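Local coordinates for sulfonate ABC transporter, periplasmic sulfonate-binding protein SsuA (Methylobacillus flagellatus, PDB 3UIF), which probably binds sulfonates or related sulfate esters in the periplasm and delivers them to an ABC transporter for uptake, at residues V8-V13 against F71-D76; Q90-W95 against G202-R207. One frame throughout, in Å; residues are numbered along the deposited sequence.

Contact 1 of 2, residues V8-V13 against F71-D76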
loop_
_atom_site.group_PDB
_atom_site.type_symbol
_atom_site.label_atom_id
_atom_site.label_comp_id
_atom_site.label_asym_id
_atom_site.label_seq_id
_atom_site.Cartn_x
_atom_site.Cartn_y
_atom_site.Cartn_z
ATOM N N VAL A 8 6.756 3.294 22.677
ATOM C CA VAL A 8 6.690 3.805 21.326
ATOM C C VAL A 8 5.331 3.425 20.757
ATOM O O VAL A 8 4.972 2.247 20.685
ATOM C CB VAL A 8 7.872 3.302 20.479
ATOM C CG1 VAL A 8 7.704 3.693 19.018
ATOM C CG2 VAL A 8 9.173 3.889 21.026
ATOM N N ARG A 9 4.560 4.447 20.416
ATOM C CA ARG A 9 3.220 4.255 19.881
ATOM C C ARG A 9 3.281 4.072 18.382
ATOM O O ARG A 9 3.835 4.912 17.665
ATOM C CB ARG A 9 2.316 5.441 20.227
ATOM C CG ARG A 9 1.355 5.185 21.380
ATOM C CD ARG A 9 1.454 6.250 22.473
ATOM N NE ARG A 9 2.084 7.500 22.016
ATOM C CZ ARG A 9 2.435 8.519 22.805
ATOM N NH1 ARG A 9 2.222 8.469 24.113
ATOM N NH2 ARG A 9 3.006 9.596 22.273
ATOM N N ILE A 10 2.714 2.957 17.926
ATOM C CA ILE A 10 2.698 2.605 16.503
ATOM C C ILE A 10 1.285 2.313 16.000
ATOM O O ILE A 10 0.591 1.437 16.515
ATOM C CB ILE A 10 3.650 1.433 16.193
ATOM C CG1 ILE A 10 5.011 1.678 16.854
ATOM C CG2 ILE A 10 3.797 1.275 14.698
ATOM C CD1 ILE A 10 6.098 0.676 16.522
ATOM N N ALA A 11 0.867 3.067 14.990
ATOM C CA ALA A 11 -0.460 2.902 14.401
ATOM C C ALA A 11 -0.455 1.929 13.228
ATOM O O ALA A 11 0.535 1.813 12.506
ATOM C CB ALA A 11 -1.015 4.249 13.964
ATOM N N SER A 12 -1.570 1.235 13.046
ATOM C CA SER A 12 -1.826 0.470 11.835
ATOM C C SER A 12 -3.313 0.532 11.484
ATOM O O SER A 12 -4.159 0.846 12.338
ATOM C CB SER A 12 -1.432 -0.977 12.047
ATOM O OG SER A 12 -2.370 -1.597 12.924
ATOM N N VAL A 13 -3.634 0.227 10.230
ATOM C CA VAL A 13 -5.032 0.095 9.826
ATOM C C VAL A 13 -5.471 -1.314 10.195
ATOM O O VAL A 13 -4.781 -2.271 9.855
ATOM C CB VAL A 13 -5.233 0.348 8.312
ATOM C CG1 VAL A 13 -6.691 0.146 7.920
ATOM C CG2 VAL A 13 -4.779 1.754 7.940
ATOM N N PHE A 71 4.915 6.332 15.206
ATOM C CA PHE A 71 5.084 5.608 13.968
ATOM C C PHE A 71 3.745 5.144 13.473
ATOM O O PHE A 71 2.814 4.987 14.261
ATOM C CB PHE A 71 5.967 4.392 14.197
ATOM C CG PHE A 71 7.396 4.739 14.428
ATOM C CD1 PHE A 71 8.270 4.857 13.360
ATOM C CD2 PHE A 71 7.867 4.969 15.716
ATOM C CE1 PHE A 71 9.590 5.185 13.579
ATOM C CE2 PHE A 71 9.187 5.300 15.941
ATOM C CZ PHE A 71 10.050 5.417 14.876
ATOM N N GLY A 72 3.666 4.894 12.172
ATOM C CA GLY A 72 2.432 4.448 11.550
ATOM C C GLY A 72 2.701 3.570 10.350
ATOM O O GLY A 72 3.407 3.954 9.435
ATOM N N ILE A 73 2.140 2.372 10.369
ATOM C CA ILE A 73 2.274 1.475 9.250
ATOM C C ILE A 73 1.000 1.478 8.422
ATOM O O ILE A 73 0.021 0.807 8.755
ATOM C CB ILE A 73 2.640 0.051 9.686
ATOM C CG1 ILE A 73 3.901 0.084 10.571
ATOM C CG2 ILE A 73 2.863 -0.801 8.440
ATOM C CD1 ILE A 73 4.171 -1.181 11.367
ATOM N N TYR A 74 1.023 2.252 7.345
ATOM C CA TYR A 74 -0.137 2.360 6.479
ATOM C C TYR A 74 0.280 2.823 5.094
ATOM O O TYR A 74 1.479 2.875 4.804
ATOM C CB TYR A 74 -1.245 3.206 7.137
ATOM C CG TYR A 74 -0.991 4.692 7.346
ATOM C CD1 TYR A 74 -2.073 5.578 7.437
ATOM C CD2 TYR A 74 0.295 5.224 7.453
ATOM C CE1 TYR A 74 -1.888 6.938 7.629
ATOM C CE2 TYR A 74 0.487 6.588 7.640
ATOM C CZ TYR A 74 -0.612 7.440 7.731
ATOM O OH TYR A 74 -0.445 8.797 7.925
ATOM N N GLY A 75 -0.689 3.125 4.234
ATOM C CA GLY A 75 -0.418 3.457 2.832
ATOM C C GLY A 75 0.166 4.842 2.644
ATOM O O GLY A 75 0.303 5.594 3.599
ATOM N N ASP A 76 0.507 5.186 1.412
ATOM C CA ASP A 76 1.111 6.491 1.140
ATOM C C ASP A 76 0.097 7.606 0.949
ATOM O O ASP A 76 0.447 8.786 1.023
ATOM C CB ASP A 76 2.006 6.440 -0.097
ATOM C CG ASP A 76 1.296 5.848 -1.319
ATOM O OD1 ASP A 76 1.860 5.977 -2.430
ATOM O OD2 ASP A 76 0.193 5.240 -1.181
HETATM O O HOH W 1 -1.930 -0.891 8.419
#

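Contact 2 of 2, residues Q90-W95 against G202-R207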
loop_
_atom_site.group_PDB
_atom_site.type_symbol
_atom_site.label_atom_id
_atom_site.label_comp_id
_atom_site.label_asym_id
_atom_site.label_seq_id
_atom_site.Cartn_x
_atom_site.Cartn_y
_atom_site.Cartn_z
ATOM N N GLN A 90 7.590 11.122 7.873
ATOM C CA GLN A 90 8.641 10.615 6.968
ATOM C C GLN A 90 8.467 9.129 6.732
ATOM O O GLN A 90 8.133 8.395 7.669
ATOM C CB GLN A 90 9.985 10.673 7.665
ATOM C CG GLN A 90 10.905 11.797 7.340
ATOM C CD GLN A 90 11.919 11.942 8.462
ATOM O OE1 GLN A 90 12.881 11.177 8.549
ATOM N NE2 GLN A 90 11.697 12.924 9.347
ATOM N N LEU A 91 8.768 8.666 5.521
ATOM C CA LEU A 91 8.846 7.231 5.262
ATOM C C LEU A 91 10.234 6.716 5.681
ATOM O O LEU A 91 11.247 7.090 5.063
ATOM C CB LEU A 91 8.570 6.919 3.786
ATOM C CG LEU A 91 8.596 5.442 3.378
ATOM C CD1 LEU A 91 7.474 4.652 4.048
ATOM C CD2 LEU A 91 8.482 5.335 1.869
ATOM N N VAL A 92 10.270 5.873 6.726
ATOM C CA VAL A 92 11.536 5.314 7.247
ATOM C C VAL A 92 11.749 3.834 6.907
ATOM O O VAL A 92 12.842 3.302 7.119
ATOM C CB VAL A 92 11.720 5.530 8.761
ATOM C CG1 VAL A 92 11.870 7.020 9.083
ATOM C CG2 VAL A 92 10.588 4.877 9.555
ATOM N N ALA A 93 10.701 3.187 6.397
ATOM C CA ALA A 93 10.775 1.820 5.872
ATOM C C ALA A 93 9.608 1.542 4.909
ATOM O O ALA A 93 8.463 1.343 5.353
ATOM C CB ALA A 93 10.794 0.797 7.009
ATOM N N PRO A 94 9.890 1.555 3.590
ATOM C CA PRO A 94 8.895 1.206 2.589
ATOM C C PRO A 94 8.545 -0.269 2.740
ATOM O O PRO A 94 9.450 -1.082 2.955
ATOM C CB PRO A 94 9.621 1.451 1.258
ATOM C CG PRO A 94 10.783 2.323 1.579
ATOM C CD PRO A 94 11.173 1.923 2.968
ATOM N N TRP A 95 7.256 -0.606 2.649
ATOM C CA TRP A 95 6.839 -1.987 2.823
ATOM C C TRP A 95 6.792 -2.781 1.527
ATOM O O TRP A 95 6.398 -3.949 1.506
ATOM C CB TRP A 95 5.525 -2.063 3.599
ATOM C CG TRP A 95 4.291 -1.501 2.912
ATOM C CD1 TRP A 95 4.103 -1.237 1.552
ATOM C CD2 TRP A 95 3.007 -1.157 3.540
ATOM N NE1 TRP A 95 2.844 -0.760 1.314
ATOM C CE2 TRP A 95 2.127 -0.697 2.451
ATOM C CE3 TRP A 95 2.507 -1.192 4.848
ATOM C CZ2 TRP A 95 0.815 -0.276 2.684
ATOM C CZ3 TRP A 95 1.182 -0.774 5.066
ATOM C CH2 TRP A 95 0.359 -0.328 4.004
ATOM N N GLY A 202 3.691 2.350 0.358
ATOM C CA GLY A 202 3.557 2.763 1.749
ATOM C C GLY A 202 4.576 2.065 2.626
ATOM O O GLY A 202 5.627 1.606 2.165
ATOM N N GLY A 203 4.263 1.962 3.905
ATOM C CA GLY A 203 5.195 1.380 4.845
ATOM C C GLY A 203 5.155 2.067 6.187
ATOM O O GLY A 203 4.092 2.486 6.647
ATOM N N VAL A 204 6.334 2.190 6.792
ATOM C CA VAL A 204 6.481 2.671 8.151
ATOM C C VAL A 204 6.800 4.143 8.135
ATOM O O VAL A 204 7.861 4.559 7.661
ATOM C CB VAL A 204 7.578 1.912 8.915
ATOM C CG1 VAL A 204 7.722 2.461 10.320
ATOM C CG2 VAL A 204 7.279 0.418 8.958
ATOM N N TRP A 205 5.860 4.923 8.648
ATOM C CA TRP A 205 5.971 6.375 8.696
ATOM C C TRP A 205 6.281 6.857 10.094
ATOM O O TRP A 205 5.721 6.374 11.084
ATOM C CB TRP A 205 4.690 7.022 8.149
ATOM C CG TRP A 205 4.461 6.727 6.686
ATOM C CD1 TRP A 205 3.858 5.603 6.122
ATOM C CD2 TRP A 205 4.827 7.570 5.545
ATOM N NE1 TRP A 205 3.836 5.694 4.752
ATOM C CE2 TRP A 205 4.398 6.846 4.343
ATOM C CE3 TRP A 205 5.448 8.807 5.401
ATOM C CZ2 TRP A 205 4.592 7.358 3.072
ATOM C CZ3 TRP A 205 5.639 9.316 4.110
ATOM C CH2 TRP A 205 5.227 8.599 2.973
ATOM N N ALA A 206 7.193 7.812 10.186
ATOM C CA ALA A 206 7.630 8.324 11.472
ATOM C C ALA A 206 7.364 9.814 11.590
ATOM O O ALA A 206 7.551 10.570 10.621
ATOM C CB ALA A 206 9.100 8.041 11.666
ATOM N N ARG A 207 6.926 10.228 12.783
ATOM C CA ARG A 207 6.769 11.638 13.110
ATOM C C ARG A 207 8.134 12.351 13.057
ATOM O O ARG A 207 9.096 11.917 13.678
ATOM C CB ARG A 207 6.086 11.781 14.467
ATOM C CG ARG A 207 5.525 13.163 14.750
ATOM C CD ARG A 207 4.549 13.154 15.920
ATOM N NE ARG A 207 5.012 12.308 17.020
ATOM C CZ ARG A 207 5.889 12.663 17.960
ATOM N NH1 ARG A 207 6.439 13.874 17.988
ATOM N NH2 ARG A 207 6.224 11.783 18.884
#

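Contact 1 of 2, residues V8-V13 against F71-D76
Arg9, Ala11, Phe71 and Ile73 exchange the backbone bonds that make strands 8-13 and 71-75 parallel neighbours, their axes 15° apart. Phe71 N donates a hydrogen bond to Arg9 O at 3.0 Å. Ala11 N then returns a bond to Phe71 O at 2.8 Å, and Ile73 N reaches Ala11 O at 2.7 Å, so Ala11 is held through both its N-H and its carbonyl. Beyond this the strands part, and a water takes over: it accepts from Val13 N at 2.7 Å and donates to Ile73 O at 2.6 Å.

Ile10, Phe71 and Ile73 share one face of the sheet. With Ile10 CG2 anti to the backbone N (CG1 at chi1 -47°), this methyl lies against Phe71 CB at 3.8 Å and extends to Ile73 CD1. Val8 brings CG1 to Phe71 CD2, 3.5 Å away, meeting the ring obliquely. Helix 215-233 covers this end, with Ile221 touching both Val8 and Phe71. The opposite face carries Ala11, packed beside Gly72, and helix 56-65 lies over it through Ile60. Farther along, Val13 CG2 meets Tyr74 CB at 3.9 Å, the two side chains crossing at about a right angle; the phenol itself leads away to Asn61, which bonds its OH.

Strand 8-13 also bonds to strand 44-51 through Val8 and Ile10, which places it inside the sheet of an alpha/beta lobe, as in periplasmic binding proteins. The chemistry is divided: backbone hydrogen bonds set the register, apolar branches fill the faces, and one water satisfies Val13 N and Ile73 O where direct pairing lapses.

Contact 2 of 2, residues Q90-W95 against G202-R207
Val92 and Ala93 both face Val204 in a classic beta bulge, which shifts the antiparallel register by one residue. Val204 O receives Val92 N at 2.9 Å and, weakly, Ala93 N at 3.4 Å, while Val204 N bonds Ala93 O. Before the bulge, Gln90 and Ala206 exchange two backbone hydrogen bonds. Leu91 makes a CH-pi contact over the face of the Trp205 indole, its CB 3.8 Å from the six-membered-ring centroid and only 10° off the normal; with CG anti to the backbone N (chi1 -179°), CD1 reaches CE2 of the same ring.

Past the corner, Trp95 N bonds Gly202 O, and the Trp95 indole spreads one face over the Gly202-Gly203 peptide. Replacing Trp95 by an alanine is likely to strip that peptide of its aromatic cover and open a gap there.

Farther out, Tyr225 of helix 215-233 touches Ala93, Trp95 and Val204, and Tyr282 packs on both Leu91 and Trp205. Trp95 O is hydrogen-bonded to a glycerol, probably from the crystallisation liquor. On the covered face of Trp95, Gly202 CA makes a second CH-pi contact, 3.9 Å from the five-membered-ring centroid.

How the contacts relate
Both contacts are buried and belong to one mixed sheet, with their centres about 8 Å apart. Strand 71-75 of contact 1 runs antiparallel beside strand 202-207 of contact 2: Gly72 O and Trp205 N, like Tyr74 O and Gly203 N, are probably hydrogen-bonded. The Tyr74 and Trp205 rings meet nearly at right angles, and Phe71 packs on Ala206, so the two interfaces share a core. Helix 215-233 covers residues of both. Their chemistry differs, however. Contact 1 is a parallel pairing, regular until a water bridges its end, with aliphatic branches against one another and against a phenylalanine; contact 2 is antiparallel, bulged and turned at a corner, with indole faces laid on a leucine and on glycines.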